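Putative type VI secretion protein (Escherichia coli, PDB 6SKI) is a type VI secretion effector, probably a phospholipase of the alpha/beta-hydrolase clan, that binds the TTR domain of the VgrG spike. Local coordinates at residues E287-F292 / F524-N529; S329-C334 / N491-S496; K59-S64 / G252-F257; G195-A200 / D245-I250. All coordinates share one frame; numbering follows the deposited sequence.

Contact 1: residues E287-F292 / F524-N529; sequences EYRYNF and FPNKPN
Arg-289 and Asn-526 each hold CG beside the backbone N and opposite the carbonyl carbon (chi1 -84° and -56°), and run side by side to their bond. The backbones join in a single beta bridge, Arg-289 with Pro-528, next to a type I beta turn from Phe-524 to Lys-527. Two backbone bonds make the bridge: Asn-529 N gives to Tyr-288 O, and Tyr-290 N to Lys-527 O at 2.8 Å.

The Arg-289 guanidinium is held at its edge from two sides. NH1 reaches Asn-526 OD1 at 2.9 Å, in the guanidinium plane but above the amide carbonyl plane. NE forms a salt bridge to Glu-287 OE2 at 2.8 Å, through its syn lone pair. Phe-292 CE1 lies over one face of the group. These three contacts probably fix its rotation. The Phe-292 ring also meets the probable catalytic His-310 edge-to-face.

Lys-527 stretches out beside Tyr-290 and makes a cation-pi contact, with NZ 4.1 Å from the ring centroid. NZ also bonds Gln-68 weakly. Asn-291 ND2 bonds Pro-525 O across the contact, at 3.3 Å and tilted from the carbonyl plane, and also Lys-59 O outside both segments.

Contact 2: residues S329-C334 / N491-S496; sequences SLFLSC and NWNIES
Asn-491 OD1 accepts from Asn-493 N at 3.3 Å, in the carbonyl plane and on a lone pair, while the same side chain crosses Leu-330 at about a right angle. Its ND2 lies 3.6 Å from Leu-330 CD2. The bond closes an Asx turn, which presents Trp-492 to the other segment. The torsion that allows it puts CG of Asn-491 between the backbone N and the carbonyl carbon (chi1 49°).

Trp-492 N also gives a hydrogen bond to Phe-331 O, but its length is doubtful. The CB atoms of Phe-331 and Trp-492 meet at 3.7 Å.

The indole of Trp-492 lies along the backbone of Leu-332 to Cys-334. Cys-334 sits over one face. Its CB makes a CH-pi contact 3.9 Å from the centroid of the six-membered ring, and its SG lies obliquely to that ring at 4.9 Å. Cys-334 N is over the same indole, 3.5 Å from Trp-492 CG.

Residues 329-331 belong to strand 328-341, at one edge of the chain's three-stranded antiparallel sheet, and pair there with strand 398-409. The chain then leaves the regular strand at 332-334. Phe-331 packs against Phe-406 of the neighbouring strand and against Phe-81, Leu-82 and Ile-85 of helix 72-85. Beyond the Asx turn, Glu-495 pairs with Val-523 of strand 521-523.

Contact 3: residues K59-S64 / G252-F257; sequences KFNECS and GISNFF
Asn-61 makes the main hydrogen bonds, using both ends of its amide on the turn from Ile-253 to Phe-256. OD1 accepts from Asn-255 N at 2.9 Å, in its own carbonyl plane. ND2 gives to Ser-254 OG at 3.1 Å, close to the amide plane. With both ends engaged, the amide is held against rotation. Its CG stands opposite the backbone N (chi1 -165°), which sends the amide across to the turn. A weaker bond lies beside these: Asn-255 ND2 to Glu-62 OE2, 2.8 Å. The Gly-252 backbone lies over one face of the Asn-61 amide, CA 3.6 Å from ND2.

Charge adds one more link. The other carboxylate oxygen of Glu-62, OE1, forms a salt bridge with Arg-67, which Asn-255 also touches.

The apolar part is small. Asn-61 CB meets the edge of the Phe-256 ring in its plane, 3.8 Å from CE2. Phe-60 CB comes to 4.3 Å from Phe-256 CZ.

Each segment is folded on itself by a backbone bond, Cys-63 N to Phe-60 O and Phe-256 N to Ile-253 O. The loop after helix 53-58 meets the loop after strand 237-243, an asparagine side chain bonding to the type I beta turn 253-256.

Contact 4: residues G195-A200 / D245-I250; sequences GFSRGA and DTVAAI
Ser-197 has a positive phi (69°), which turns the chain sharply between strand 184-195 and helix 198-211. Segment 245-250 is an irregular loop that follows strand 237-243 and passes close beside this turn. The CA atoms of Ser-197 and Thr-246 are 4.1 Å apart. One backbone bond crosses: Val-247 N gives to Ser-197 O at 3.3 Å. Ser-197 CA also makes a CA-H...O contact with Asp-245 O.

The sequence Gly-Phe-Ser-Arg-Gly fits the GXSXG motif, and the turn is consistent with the nucleophile elbow of an alpha/beta hydrolase. Ser-197, Asp-245 and His-310 have the layout of a catalytic triad, so Ser-197 is probably the nucleophile. Its OG stands opposite the backbone N (chi1 -173°), lies near Val-247 CB and makes a weak bond to Asp-245 O at 3.0 Å.

The Asp-245 carboxylate turns to other partners. OD2 takes a hydrogen bond from His-310 ND1 and a salt bridge from Arg-534, and OD1 is weakly bonded to Ala-284 N. These partners probably position the acid beside the histidine. The ring of Phe-196 stacks on His-310 and directs its edge at Asp-245 N, with CD1 4.2 Å away.

At the far end, Ile-250 CD1 lies over one face of the Arg-198 guanidinium, toward its rim and 3.5 Å from NE. Arg-198 NH2 bonds Ser-55 OG. On the helix side, Ala-200 CB packs against Thr-246 OG1 at 3.5 Å.

Contact 1 is the hub: contacts 2, 3 and 4 all touch it, with centres about 10, 13 and 14 Å from its own. Contacts 3 and 4 also meet, at Lys-59 and Ile-250. Contacts 2 and 3 do not touch each other. Contact 4 is nearest the centre of the chain, just after strands 184-195 and 237-243 of the mixed sheet. In sequence, contact 4 is nested in the loop closed by contact 3, and contact 2 in that closed by contact 1. Contacts 3 and 4 close before contacts 1 and 2 open. Segment 524-529, late in the chain, thus packs beside a loop, 287-292, that borders the probable active site.

Contact 1: residues E287-F292 / F524-N529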
loop_
_atom_site.group_PDB
_atom_site.type_symbol
_atom_site.label_atom_id
_atom_site.label_comp_id
_atom_site.label_asym_id
_atom_site.label_seq_id
_atom_site.Cartn_x
_atom_site.Cartn_y
_atom_site.Cartn_z
ATOM N N GLU A 287 0.910 6.098 -15.340
ATOM C CA GLU A 287 -0.295 5.528 -14.762
ATOM C C GLU A 287 -1.457 6.420 -15.165
ATOM O O GLU A 287 -1.436 7.626 -14.902
ATOM C CB GLU A 287 -0.189 5.419 -13.243
ATOM C CG GLU A 287 -1.474 4.992 -12.563
ATOM C CD GLU A 287 -1.936 3.616 -12.990
ATOM O OE1 GLU A 287 -1.089 2.794 -13.391
ATOM O OE2 GLU A 287 -3.151 3.351 -12.926
ATOM N N TYR A 288 -2.462 5.828 -15.805
ATOM C CA TYR A 288 -3.510 6.599 -16.451
ATOM C C TYR A 288 -4.908 6.109 -16.120
ATOM O O TYR A 288 -5.874 6.649 -16.663
ATOM C CB TYR A 288 -3.316 6.567 -17.971
ATOM C CG TYR A 288 -1.977 7.099 -18.409
ATOM C CD1 TYR A 288 -1.576 8.377 -18.071
ATOM C CD2 TYR A 288 -1.100 6.310 -19.133
ATOM C CE1 TYR A 288 -0.354 8.862 -18.460
ATOM C CE2 TYR A 288 0.126 6.787 -19.524
ATOM C CZ TYR A 288 0.494 8.064 -19.184
ATOM O OH TYR A 288 1.717 8.552 -19.571
ATOM N N ARG A 289 -5.047 5.109 -15.259
ATOM C CA ARG A 289 -6.341 4.516 -14.982
ATOM C C ARG A 289 -7.246 5.503 -14.254
ATOM O O ARG A 289 -6.794 6.421 -13.566
ATOM C CB ARG A 289 -6.168 3.248 -14.152
ATOM C CG ARG A 289 -5.866 2.024 -14.977
ATOM C CD ARG A 289 -5.708 0.813 -14.098
ATOM N NE ARG A 289 -4.491 0.897 -13.304
ATOM C CZ ARG A 289 -3.981 -0.116 -12.618
ATOM N NH1 ARG A 289 -4.586 -1.293 -12.632
ATOM N NH2 ARG A 289 -2.867 0.046 -11.921
ATOM N N TYR A 290 -8.551 5.299 -14.417
ATOM C CA TYR A 290 -9.523 6.158 -13.756
ATOM C C TYR A 290 -9.632 5.824 -12.276
ATOM O O TYR A 290 -9.731 6.726 -11.438
ATOM C CB TYR A 290 -10.884 6.029 -14.445
ATOM C CG TYR A 290 -12.010 6.748 -13.742
ATOM C CD1 TYR A 290 -12.345 8.048 -14.081
ATOM C CD2 TYR A 290 -12.743 6.125 -12.743
ATOM C CE1 TYR A 290 -13.369 8.708 -13.444
ATOM C CE2 TYR A 290 -13.763 6.777 -12.099
ATOM C CZ TYR A 290 -14.074 8.067 -12.453
ATOM O OH TYR A 290 -15.099 8.725 -11.814
ATOM N N ASN A 291 -9.604 4.540 -11.939
ATOM C CA ASN A 291 -9.712 4.098 -10.557
ATOM C C ASN A 291 -8.418 4.275 -9.781
ATOM O O ASN A 291 -8.393 3.994 -8.580
ATOM C CB ASN A 291 -10.137 2.631 -10.510
ATOM C CG ASN A 291 -11.628 2.456 -10.644
ATOM O OD1 ASN A 291 -12.402 3.340 -10.289
ATOM N ND2 ASN A 291 -12.042 1.315 -11.170
ATOM N N PHE A 292 -7.352 4.735 -10.429
ATOM C CA PHE A 292 -6.059 4.944 -9.782
ATOM C C PHE A 292 -5.679 6.395 -10.023
ATOM O O PHE A 292 -4.957 6.721 -10.965
ATOM C CB PHE A 292 -5.011 3.986 -10.319
ATOM C CG PHE A 292 -5.267 2.554 -9.969
ATOM C CD1 PHE A 292 -6.250 1.834 -10.623
ATOM C CD2 PHE A 292 -4.526 1.927 -8.991
ATOM C CE1 PHE A 292 -6.487 0.519 -10.303
ATOM C CE2 PHE A 292 -4.759 0.611 -8.671
ATOM C CZ PHE A 292 -5.739 -0.093 -9.328
ATOM N N PHE A 524 -15.464 -2.081 -16.495
ATOM C CA PHE A 524 -14.130 -1.893 -17.039
ATOM C C PHE A 524 -13.214 -1.507 -15.884
ATOM O O PHE A 524 -13.092 -0.321 -15.559
ATOM C CB PHE A 524 -14.129 -0.828 -18.131
ATOM C CG PHE A 524 -14.977 -1.182 -19.314
ATOM C CD1 PHE A 524 -14.514 -2.056 -20.277
ATOM C CD2 PHE A 524 -16.245 -0.652 -19.454
ATOM C CE1 PHE A 524 -15.294 -2.384 -21.362
ATOM C CE2 PHE A 524 -17.028 -0.979 -20.536
ATOM C CZ PHE A 524 -16.552 -1.846 -21.490
ATOM N N PRO A 525 -12.558 -2.477 -15.242
ATOM C CA PRO A 525 -11.850 -2.170 -13.992
ATOM C C PRO A 525 -10.643 -1.283 -14.190
ATOM O O PRO A 525 -10.337 -0.464 -13.315
ATOM C CB PRO A 525 -11.440 -3.559 -13.481
ATOM C CG PRO A 525 -12.327 -4.508 -14.219
ATOM C CD PRO A 525 -12.446 -3.903 -15.570
ATOM N N ASN A 526 -9.955 -1.410 -15.317
ATOM C CA ASN A 526 -8.706 -0.714 -15.574
ATOM C C ASN A 526 -8.888 0.297 -16.689
ATOM O O ASN A 526 -8.010 0.497 -17.525
ATOM C CB ASN A 526 -7.604 -1.707 -15.920
ATOM C CG ASN A 526 -7.412 -2.748 -14.848
ATOM O OD1 ASN A 526 -7.070 -2.428 -13.713
ATOM N ND2 ASN A 526 -7.648 -4.003 -15.197
ATOM N N LYS A 527 -10.028 0.963 -16.690
ATOM C CA LYS A 527 -10.340 1.883 -17.768
ATOM C C LYS A 527 -9.536 3.167 -17.602
ATOM O O LYS A 527 -9.403 3.675 -16.487
ATOM C CB LYS A 527 -11.833 2.196 -17.779
ATOM C CG LYS A 527 -12.194 3.602 -18.186
ATOM C CD LYS A 527 -13.516 4.011 -17.580
ATOM C CE LYS A 527 -13.615 5.511 -17.444
ATOM N NZ LYS A 527 -14.705 5.889 -16.506
ATOM N N PRO A 528 -8.977 3.687 -18.689
ATOM C CA PRO A 528 -8.156 4.892 -18.584
ATOM C C PRO A 528 -8.983 6.099 -18.183
ATOM O O PRO A 528 -10.179 6.186 -18.465
ATOM C CB PRO A 528 -7.592 5.048 -20.000
ATOM C CG PRO A 528 -8.623 4.394 -20.850
ATOM C CD PRO A 528 -8.983 3.173 -20.065
ATOM N N ASN A 529 -8.329 7.040 -17.516
ATOM C CA ASN A 529 -8.963 8.314 -17.246
ATOM C C ASN A 529 -9.175 9.053 -18.562
ATOM O O ASN A 529 -8.463 8.831 -19.544
ATOM C CB ASN A 529 -8.102 9.135 -16.287
ATOM C CG ASN A 529 -8.884 10.208 -15.568
ATOM O OD1 ASN A 529 -9.907 9.935 -14.945
ATOM N ND2 ASN A 529 -8.399 11.438 -15.641
#

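Contact 2: residues S329-C334 / N491-S496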
loop_
_atom_site.group_PDB
_atom_site.type_symbol
_atom_site.label_atom_id
_atom_site.label_comp_id
_atom_site.label_asym_id
_atom_site.label_seq_id
_atom_site.Cartn_x
_atom_site.Cartn_y
_atom_site.Cartn_z
ATOM N N SER A 329 -2.523 -8.245 -23.471
ATOM C CA SER A 329 -3.447 -8.286 -24.600
ATOM C C SER A 329 -4.606 -7.387 -24.197
ATOM O O SER A 329 -5.528 -7.826 -23.504
ATOM C CB SER A 329 -3.898 -9.710 -24.898
ATOM O OG SER A 329 -2.784 -10.566 -25.075
ATOM N N LEU A 330 -4.566 -6.132 -24.633
ATOM C CA LEU A 330 -5.378 -5.091 -24.025
ATOM C C LEU A 330 -6.224 -4.380 -25.066
ATOM O O LEU A 330 -5.748 -4.067 -26.156
ATOM C CB LEU A 330 -4.499 -4.060 -23.310
ATOM C CG LEU A 330 -3.362 -4.591 -22.443
ATOM C CD1 LEU A 330 -2.443 -3.458 -22.049
ATOM C CD2 LEU A 330 -3.902 -5.295 -21.213
ATOM N N PHE A 331 -7.477 -4.115 -24.720
ATOM C CA PHE A 331 -8.298 -3.205 -25.502
ATOM C C PHE A 331 -7.932 -1.781 -25.117
ATOM O O PHE A 331 -8.123 -1.375 -23.969
ATOM C CB PHE A 331 -9.784 -3.457 -25.260
ATOM C CG PHE A 331 -10.337 -4.614 -26.031
ATOM C CD1 PHE A 331 -10.042 -4.774 -27.368
ATOM C CD2 PHE A 331 -11.170 -5.532 -25.423
ATOM C CE1 PHE A 331 -10.551 -5.834 -28.079
ATOM C CE2 PHE A 331 -11.686 -6.591 -26.134
ATOM C CZ PHE A 331 -11.375 -6.742 -27.461
ATOM N N LEU A 332 -7.397 -1.027 -26.069
ATOM C CA LEU A 332 -7.034 0.359 -25.830
ATOM C C LEU A 332 -8.125 1.312 -26.278
ATOM O O LEU A 332 -7.975 2.529 -26.136
ATOM C CB LEU A 332 -5.718 0.685 -26.535
ATOM C CG LEU A 332 -4.477 0.019 -25.943
ATOM C CD1 LEU A 332 -3.222 0.734 -26.402
ATOM C CD2 LEU A 332 -4.552 -0.007 -24.430
ATOM N N SER A 333 -9.215 0.779 -26.811
ATOM C CA SER A 333 -10.443 1.509 -27.058
ATOM C C SER A 333 -11.593 0.653 -26.560
ATOM O O SER A 333 -11.495 -0.575 -26.510
ATOM C CB SER A 333 -10.619 1.827 -28.545
ATOM O OG SER A 333 -11.832 2.514 -28.785
ATOM N N CYS A 334 -12.677 1.299 -26.180
ATOM C CA CYS A 334 -13.854 0.544 -25.789
ATOM C C CYS A 334 -14.440 -0.117 -27.031
ATOM O O CYS A 334 -14.770 0.579 -27.998
ATOM C CB CYS A 334 -14.882 1.449 -25.121
ATOM S SG CYS A 334 -16.491 0.683 -24.862
ATOM N N ASN A 491 -6.600 -0.133 -19.658
ATOM C CA ASN A 491 -7.106 -0.848 -20.818
ATOM C C ASN A 491 -8.622 -0.857 -20.759
ATOM O O ASN A 491 -9.227 -0.454 -19.764
ATOM C CB ASN A 491 -6.569 -2.281 -20.890
ATOM C CG ASN A 491 -6.711 -3.024 -19.584
ATOM O OD1 ASN A 491 -7.802 -3.444 -19.214
ATOM N ND2 ASN A 491 -5.602 -3.205 -18.882
ATOM N N TRP A 492 -9.234 -1.325 -21.839
ATOM C CA TRP A 492 -10.684 -1.405 -21.925
ATOM C C TRP A 492 -11.149 -2.853 -21.897
ATOM O O TRP A 492 -12.188 -3.192 -22.463
ATOM C CB TRP A 492 -11.183 -0.697 -23.181
ATOM C CG TRP A 492 -11.253 0.784 -23.024
ATOM C CD1 TRP A 492 -10.333 1.693 -23.445
ATOM C CD2 TRP A 492 -12.299 1.531 -22.401
ATOM N NE1 TRP A 492 -10.740 2.962 -23.125
ATOM C CE2 TRP A 492 -11.946 2.889 -22.482
ATOM C CE3 TRP A 492 -13.502 1.184 -21.781
ATOM C CZ2 TRP A 492 -12.749 3.898 -21.967
ATOM C CZ3 TRP A 492 -14.296 2.187 -21.274
ATOM C CH2 TRP A 492 -13.918 3.526 -21.369
ATOM N N ASN A 493 -10.385 -3.715 -21.234
ATOM C CA ASN A 493 -10.812 -5.089 -21.035
ATOM C C ASN A 493 -11.959 -5.122 -20.040
ATOM O O ASN A 493 -11.926 -4.449 -19.007
ATOM C CB ASN A 493 -9.656 -5.942 -20.521
ATOM C CG ASN A 493 -8.603 -6.186 -21.568
ATOM O OD1 ASN A 493 -7.605 -6.856 -21.317
ATOM N ND2 ASN A 493 -8.821 -5.654 -22.756
ATOM N N ILE A 494 -12.974 -5.912 -20.346
ATOM C CA ILE A 494 -14.176 -5.974 -19.529
ATOM C C ILE A 494 -14.068 -7.165 -18.592
ATOM O O ILE A 494 -13.487 -8.203 -18.938
ATOM C CB ILE A 494 -15.444 -6.048 -20.403
ATOM C CG1 ILE A 494 -16.611 -5.350 -19.712
ATOM C CG2 ILE A 494 -15.818 -7.479 -20.727
ATOM C CD1 ILE A 494 -17.811 -5.173 -20.594
ATOM N N GLU A 495 -14.583 -6.995 -17.384
ATOM C CA GLU A 495 -14.698 -8.054 -16.400
ATOM C C GLU A 495 -16.151 -8.139 -15.963
ATOM O O GLU A 495 -16.944 -7.223 -16.185
ATOM C CB GLU A 495 -13.783 -7.797 -15.198
ATOM C CG GLU A 495 -12.306 -7.897 -15.519
ATOM C CD GLU A 495 -11.443 -7.992 -14.280
ATOM O OE1 GLU A 495 -11.998 -7.981 -13.161
ATOM O OE2 GLU A 495 -10.206 -8.076 -14.425
ATOM N N SER A 496 -16.504 -9.253 -15.338
ATOM C CA SER A 496 -17.871 -9.472 -14.903
ATOM C C SER A 496 -17.888 -10.034 -13.492
ATOM O O SER A 496 -16.933 -10.666 -13.033
ATOM C CB SER A 496 -18.617 -10.416 -15.850
ATOM O OG SER A 496 -18.051 -11.714 -15.816
#

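Contact 3: residues K59-S64 / G252-F257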
loop_
_atom_site.group_PDB
_atom_site.type_symbol
_atom_site.label_atom_id
_atom_site.label_comp_id
_atom_site.label_asym_id
_atom_site.label_seq_id
_atom_site.Cartn_x
_atom_site.Cartn_y
_atom_site.Cartn_z
ATOM N N LYS A 59 -14.408 -1.369 -7.504
ATOM C CA LYS A 59 -13.983 -0.815 -8.786
ATOM C C LYS A 59 -15.156 -0.613 -9.747
ATOM O O LYS A 59 -15.028 0.139 -10.719
ATOM C CB LYS A 59 -12.906 -1.703 -9.408
ATOM C CG LYS A 59 -11.499 -1.229 -9.083
ATOM C CD LYS A 59 -10.434 -2.108 -9.700
ATOM C CE LYS A 59 -10.369 -3.453 -9.011
ATOM N NZ LYS A 59 -9.515 -4.409 -9.764
ATOM N N PHE A 60 -16.296 -1.273 -9.507
ATOM C CA PHE A 60 -17.475 -1.050 -10.345
ATOM C C PHE A 60 -17.943 0.395 -10.301
ATOM O O PHE A 60 -18.516 0.888 -11.277
ATOM C CB PHE A 60 -18.633 -1.948 -9.913
ATOM C CG PHE A 60 -18.666 -3.282 -10.592
ATOM C CD1 PHE A 60 -19.591 -3.536 -11.589
ATOM C CD2 PHE A 60 -17.805 -4.290 -10.212
ATOM C CE1 PHE A 60 -19.640 -4.761 -12.206
ATOM C CE2 PHE A 60 -17.853 -5.519 -10.826
ATOM C CZ PHE A 60 -18.771 -5.755 -11.824
ATOM N N ASN A 61 -17.745 1.072 -9.175
ATOM C CA ASN A 61 -18.190 2.451 -9.029
ATOM C C ASN A 61 -17.545 3.337 -10.087
ATOM O O ASN A 61 -16.316 3.419 -10.179
ATOM C CB ASN A 61 -17.849 2.952 -7.628
ATOM C CG ASN A 61 -18.587 4.215 -7.258
ATOM O OD1 ASN A 61 -19.788 4.191 -7.016
ATOM N ND2 ASN A 61 -17.868 5.324 -7.187
ATOM N N GLU A 62 -18.388 3.969 -10.908
ATOM C CA GLU A 62 -17.982 4.927 -11.936
ATOM C C GLU A 62 -17.293 4.261 -13.122
ATOM O O GLU A 62 -16.948 4.937 -14.096
ATOM C CB GLU A 62 -17.078 6.020 -11.355
ATOM C CG GLU A 62 -17.664 6.747 -10.162
ATOM C CD GLU A 62 -18.771 7.703 -10.548
ATOM O OE1 GLU A 62 -18.825 8.108 -11.727
ATOM O OE2 GLU A 62 -19.590 8.051 -9.674
ATOM N N CYS A 63 -17.095 2.944 -13.066
ATOM C CA CYS A 63 -16.420 2.232 -14.144
ATOM C C CYS A 63 -17.199 1.024 -14.644
ATOM O O CYS A 63 -16.659 0.242 -15.432
ATOM C CB CYS A 63 -15.020 1.789 -13.707
ATOM S SG CYS A 63 -13.747 3.040 -13.916
ATOM N N SER A 64 -18.448 0.852 -14.222
ATOM C CA SER A 64 -19.245 -0.250 -14.730
ATOM C C SER A 64 -19.610 -0.007 -16.189
ATOM O O SER A 64 -19.565 1.118 -16.690
ATOM C CB SER A 64 -20.509 -0.436 -13.893
ATOM O OG SER A 64 -21.177 0.793 -13.695
ATOM N N GLY A 252 -15.098 3.137 -5.411
ATOM C CA GLY A 252 -15.910 3.970 -4.547
ATOM C C GLY A 252 -17.161 3.237 -4.129
ATOM O O GLY A 252 -17.385 2.081 -4.496
ATOM N N ILE A 253 -17.971 3.926 -3.329
ATOM C CA ILE A 253 -19.265 3.422 -2.892
ATOM C C ILE A 253 -20.393 4.403 -3.157
ATOM O O ILE A 253 -21.517 4.165 -2.713
ATOM C CB ILE A 253 -19.242 3.031 -1.401
ATOM C CG1 ILE A 253 -18.995 4.262 -0.532
ATOM C CG2 ILE A 253 -18.192 1.969 -1.141
ATOM C CD1 ILE A 253 -19.717 4.222 0.790
ATOM N N SER A 254 -20.127 5.504 -3.866
ATOM C CA SER A 254 -21.131 6.552 -4.016
ATOM C C SER A 254 -22.350 6.062 -4.787
ATOM O O SER A 254 -23.476 6.492 -4.516
ATOM C CB SER A 254 -20.517 7.770 -4.703
ATOM O OG SER A 254 -19.781 7.390 -5.850
ATOM N N ASN A 255 -22.151 5.168 -5.753
ATOM C CA ASN A 255 -23.239 4.687 -6.591
ATOM C C ASN A 255 -23.792 3.345 -6.140
ATOM O O ASN A 255 -24.678 2.804 -6.805
ATOM C CB ASN A 255 -22.783 4.591 -8.049
ATOM C CG ASN A 255 -22.328 5.919 -8.603
ATOM O OD1 ASN A 255 -22.868 6.965 -8.254
ATOM N ND2 ASN A 255 -21.328 5.886 -9.470
ATOM N N PHE A 256 -23.303 2.798 -5.033
ATOM C CA PHE A 256 -23.853 1.573 -4.469
ATOM C C PHE A 256 -25.075 1.928 -3.636
ATOM O O PHE A 256 -24.960 2.635 -2.632
ATOM C CB PHE A 256 -22.821 0.851 -3.609
ATOM C CG PHE A 256 -21.755 0.153 -4.393
ATOM C CD1 PHE A 256 -21.695 -1.226 -4.423
ATOM C CD2 PHE A 256 -20.801 0.873 -5.084
ATOM C CE1 PHE A 256 -20.715 -1.870 -5.137
ATOM C CE2 PHE A 256 -19.818 0.233 -5.797
ATOM C CZ PHE A 256 -19.776 -1.139 -5.823
ATOM N N PHE A 257 -26.240 1.424 -4.043
ATOM C CA PHE A 257 -27.479 1.760 -3.351
ATOM C C PHE A 257 -27.447 1.310 -1.896
ATOM O O PHE A 257 -27.977 1.996 -1.014
ATOM C CB PHE A 257 -28.664 1.128 -4.076
ATOM C CG PHE A 257 -29.967 1.279 -3.353
ATOM C CD1 PHE A 257 -30.644 2.482 -3.365
ATOM C CD2 PHE A 257 -30.516 0.215 -2.662
ATOM C CE1 PHE A 257 -31.838 2.623 -2.700
ATOM C CE2 PHE A 257 -31.710 0.352 -1.996
ATOM C CZ PHE A 257 -32.373 1.557 -2.016
#

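Contact 4: residues G195-A200 / D245-I250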
loop_
_atom_site.group_PDB
_atom_site.type_symbol
_atom_site.label_atom_id
_atom_site.label_comp_id
_atom_site.label_asym_id
_atom_site.label_seq_id
_atom_site.Cartn_x
_atom_site.Cartn_y
_atom_site.Cartn_z
ATOM N N GLY A 195 4.675 2.989 2.423
ATOM C CA GLY A 195 3.426 2.512 1.875
ATOM C C GLY A 195 3.477 2.400 0.366
ATOM O O GLY A 195 4.224 3.111 -0.305
ATOM N N PHE A 196 2.658 1.486 -0.159
ATOM C CA PHE A 196 2.383 1.438 -1.588
ATOM C C PHE A 196 0.887 1.588 -1.810
ATOM O O PHE A 196 0.121 0.629 -1.688
ATOM C CB PHE A 196 2.881 0.152 -2.246
ATOM C CG PHE A 196 2.510 0.043 -3.695
ATOM C CD1 PHE A 196 2.524 1.163 -4.510
ATOM C CD2 PHE A 196 2.132 -1.165 -4.241
ATOM C CE1 PHE A 196 2.176 1.074 -5.833
ATOM C CE2 PHE A 196 1.787 -1.255 -5.567
ATOM C CZ PHE A 196 1.812 -0.137 -6.363
ATOM N N SER A 197 0.507 2.818 -2.104
ATOM C CA SER A 197 -0.733 3.355 -2.643
ATOM C C SER A 197 -1.962 3.305 -1.757
ATOM O O SER A 197 -2.389 4.359 -1.286
ATOM C CB SER A 197 -1.066 2.567 -3.901
ATOM O OG SER A 197 -2.163 3.126 -4.582
ATOM N N ARG A 198 -2.304 2.151 -1.225
ATOM C CA ARG A 198 -3.385 2.148 -0.256
ATOM C C ARG A 198 -2.834 1.839 1.103
ATOM O O ARG A 198 -3.495 2.081 2.118
ATOM C CB ARG A 198 -4.499 1.179 -0.653
ATOM C CG ARG A 198 -5.544 1.834 -1.542
ATOM C CD ARG A 198 -6.840 1.053 -1.571
ATOM N NE ARG A 198 -6.663 -0.333 -1.980
ATOM C CZ ARG A 198 -7.637 -1.084 -2.478
ATOM N NH1 ARG A 198 -8.852 -0.579 -2.618
ATOM N NH2 ARG A 198 -7.400 -2.337 -2.832
ATOM N N GLY A 199 -1.629 1.315 1.111
ATOM C CA GLY A 199 -0.727 1.581 2.178
ATOM C C GLY A 199 -0.059 2.920 2.054
ATOM O O GLY A 199 0.656 3.303 2.979
ATOM N N ALA A 200 -0.270 3.684 0.975
ATOM C CA ALA A 200 0.350 5.001 1.014
ATOM C C ALA A 200 -0.544 6.014 1.684
ATOM O O ALA A 200 -0.094 6.711 2.599
ATOM C CB ALA A 200 0.718 5.493 -0.385
ATOM N N ASP A 245 2.998 5.298 -4.497
ATOM C CA ASP A 245 2.069 5.998 -5.379
ATOM C C ASP A 245 0.732 6.191 -4.684
ATOM O O ASP A 245 -0.137 5.329 -4.802
ATOM C CB ASP A 245 1.873 5.208 -6.676
ATOM C CG ASP A 245 1.511 6.084 -7.854
ATOM O OD1 ASP A 245 1.851 7.280 -7.837
ATOM O OD2 ASP A 245 0.881 5.572 -8.799
ATOM N N THR A 246 0.506 7.334 -4.046
ATOM C CA THR A 246 -0.646 7.457 -3.156
ATOM C C THR A 246 -1.937 7.460 -3.962
ATOM O O THR A 246 -2.201 8.387 -4.733
ATOM C CB THR A 246 -0.540 8.713 -2.301
ATOM O OG1 THR A 246 0.765 8.780 -1.717
ATOM C CG2 THR A 246 -1.576 8.675 -1.197
ATOM N N VAL A 247 -2.736 6.414 -3.790
ATOM C CA VAL A 247 -4.077 6.328 -4.348
ATOM C C VAL A 247 -4.993 6.057 -3.164
ATOM O O VAL A 247 -5.052 4.929 -2.662
ATOM C CB VAL A 247 -4.203 5.239 -5.416
ATOM C CG1 VAL A 247 -5.640 5.114 -5.881
ATOM C CG2 VAL A 247 -3.280 5.528 -6.583
ATOM N N ALA A 248 -5.696 7.092 -2.702
ATOM C CA ALA A 248 -6.484 6.968 -1.481
ATOM C C ALA A 248 -7.569 5.911 -1.619
ATOM O O ALA A 248 -7.778 5.103 -0.707
ATOM C CB ALA A 248 -7.098 8.319 -1.121
ATOM N N ALA A 249 -8.267 5.894 -2.747
ATOM C CA ALA A 249 -9.331 4.935 -2.987
ATOM C C ALA A 249 -9.223 4.390 -4.400
ATOM O O ALA A 249 -8.996 5.145 -5.348
ATOM C CB ALA A 249 -10.709 5.567 -2.776
ATOM N N ILE A 250 -9.392 3.077 -4.532
ATOM C CA ILE A 250 -9.463 2.439 -5.841
ATOM C C ILE A 250 -10.893 1.959 -6.031
ATOM O O ILE A 250 -11.248 0.843 -5.636
ATOM C CB ILE A 250 -8.457 1.282 -5.966
ATOM C CG1 ILE A 250 -7.035 1.788 -5.735
ATOM C CG2 ILE A 250 -8.564 0.633 -7.329
ATOM C CD1 ILE A 250 -6.075 0.727 -5.263
#